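Local coordinates for endonuclease V isoform X2 (Ciona intestinalis, PDB 6OZI), which probably cleaves inosine-containing nucleic acid, acting mainly on RNA in eukaryotes, by metal-ion-dependent hydrolysis, at residues R89-F94 / A129-V134. The protein carries 1 engineered substitution. Residues are numbered along the deposited sequence; the frame is centred on the assembly and turned at random.
Sequences REIEPF and ASHLGV
L132 reaches from its helix into the angle between I91 and F94, one turn apart at i and i+3 on the other helix. Its CB lies 4.0 Å above the plane of the F94 ring, displaced toward the rim, at 4.2 Å from F94 CE2. CG, set anti to its own carbonyl carbon (chi1 -84°), is flanked by I91 CD1 at 4.0 Å and by F94 CD2. L132 CD1 runs alongside I91, touching its CD1 and CA, whereas L132 CD2 settles over the root of the ring, 3.6 Å from F94 CG, in an off-centre CH-pi contact. L132 CD2 also comes within 4.1 Å of E90 OE2. Leucine suits this place because its two methyls serve two neighbours at once. The axes of 89-94 and 129-134 approach to 9.9 Å and cross at -37°; their helices pack on the central sheet of this RNase H-like fold, where L115 of strand 112-116 touches both L132 and F94. Phenylalanine offers a broad flat wall: one face receives L132, and the ring meets F41 edge-to-face. With an alanine in place of F94, L132 CD2 would probably lose its aromatic support and a gap open beside L115. I91 CD1 also approaches the H131 ring obliquely, a loose 4.5 Å from H131 CD2.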
# COMPACT_ATOMS: atom_id res chain seq x y z
N ARG A 89 -0.21 21.56 -14.10
CA ARG A 89 0.56 20.33 -13.99
C ARG A 89 -0.01 19.21 -14.85
O ARG A 89 0.75 18.34 -15.29
CB ARG A 89 0.61 19.88 -12.52
CG ARG A 89 1.31 18.57 -12.26
CD ARG A 89 1.71 18.50 -10.81
NE ARG A 89 2.06 17.16 -10.36
CZ ARG A 89 3.29 16.67 -10.34
NH1 ARG A 89 4.31 17.42 -10.77
NH2 ARG A 89 3.52 15.44 -9.89
N GLU A 90 -1.32 19.17 -15.08
CA GLU A 90 -1.84 18.01 -15.81
C GLU A 90 -2.64 18.34 -17.08
O GLU A 90 -3.20 17.42 -17.69
CB GLU A 90 -2.66 17.13 -14.87
CG GLU A 90 -3.76 17.84 -14.12
CD GLU A 90 -4.45 16.96 -13.08
OE1 GLU A 90 -3.82 16.01 -12.54
OE2 GLU A 90 -5.63 17.23 -12.79
N ILE A 91 -2.65 19.60 -17.54
CA ILE A 91 -3.46 19.94 -18.71
C ILE A 91 -2.91 19.25 -19.96
O ILE A 91 -3.67 18.67 -20.75
CB ILE A 91 -3.54 21.47 -18.89
CG1 ILE A 91 -4.32 21.83 -20.17
CG2 ILE A 91 -2.16 22.11 -18.98
CD1 ILE A 91 -5.78 21.43 -20.14
N GLU A 92 -1.59 19.30 -20.17
CA GLU A 92 -1.02 18.70 -21.38
C GLU A 92 -1.16 17.18 -21.40
O GLU A 92 -1.62 16.63 -22.42
CB GLU A 92 0.43 19.14 -21.55
CG GLU A 92 1.14 18.49 -22.74
CD GLU A 92 0.63 18.98 -24.10
OE1 GLU A 92 -0.21 19.92 -24.13
OE2 GLU A 92 1.07 18.43 -25.13
N PRO A 93 -0.81 16.44 -20.34
CA PRO A 93 -1.04 14.98 -20.36
C PRO A 93 -2.50 14.63 -20.62
O PRO A 93 -2.78 13.65 -21.32
CB PRO A 93 -0.59 14.52 -18.97
CG PRO A 93 0.29 15.59 -18.47
CD PRO A 93 -0.20 16.86 -19.06
N PHE A 94 -3.43 15.38 -20.02
CA PHE A 94 -4.85 15.14 -20.24
C PHE A 94 -5.22 15.32 -21.71
O PHE A 94 -5.88 14.46 -22.30
CB PHE A 94 -5.69 16.07 -19.38
CG PHE A 94 -7.16 15.94 -19.62
CD1 PHE A 94 -7.87 14.91 -19.02
CD2 PHE A 94 -7.84 16.84 -20.42
CE1 PHE A 94 -9.23 14.77 -19.24
CE2 PHE A 94 -9.19 16.71 -20.64
CZ PHE A 94 -9.89 15.67 -20.05
N ALA A 129 -10.29 20.36 -12.47
CA ALA A 129 -11.37 19.66 -13.16
C ALA A 129 -12.11 20.60 -14.11
O ALA A 129 -12.39 20.26 -15.27
CB ALA A 129 -12.34 19.05 -12.15
N SER A 130 -12.42 21.81 -13.63
CA SER A 130 -13.06 22.81 -14.47
C SER A 130 -12.13 23.28 -15.58
O SER A 130 -12.53 23.37 -16.74
CB SER A 130 -13.50 24.00 -13.62
OG SER A 130 -14.34 23.59 -12.57
N HIS A 131 -10.88 23.58 -15.23
CA HIS A 131 -9.89 24.07 -16.19
C HIS A 131 -9.75 23.11 -17.37
O HIS A 131 -9.90 23.50 -18.54
CB HIS A 131 -8.56 24.24 -15.45
CG HIS A 131 -7.51 24.98 -16.22
ND1 HIS A 131 -6.74 25.97 -15.66
CD2 HIS A 131 -7.06 24.83 -17.49
CE1 HIS A 131 -5.88 26.43 -16.55
NE2 HIS A 131 -6.06 25.75 -17.67
N LEU A 132 -9.47 21.84 -17.08
CA LEU A 132 -9.33 20.84 -18.13
C LEU A 132 -10.63 20.68 -18.92
O LEU A 132 -10.61 20.55 -20.15
CB LEU A 132 -8.89 19.50 -17.52
CG LEU A 132 -7.40 19.26 -17.25
CD1 LEU A 132 -6.74 20.39 -16.45
CD2 LEU A 132 -7.17 17.92 -16.57
N GLY A 133 -11.77 20.74 -18.22
CA GLY A 133 -13.05 20.66 -18.92
C GLY A 133 -13.21 21.76 -19.96
O GLY A 133 -13.58 21.49 -21.11
N VAL A 134 -12.91 23.00 -19.58
CA VAL A 134 -13.13 24.11 -20.50
C VAL A 134 -12.12 24.09 -21.63
O VAL A 134 -12.47 24.27 -22.80
CB VAL A 134 -13.10 25.46 -19.75
CG1 VAL A 134 -13.02 26.61 -20.75
CG2 VAL A 134 -14.33 25.61 -18.86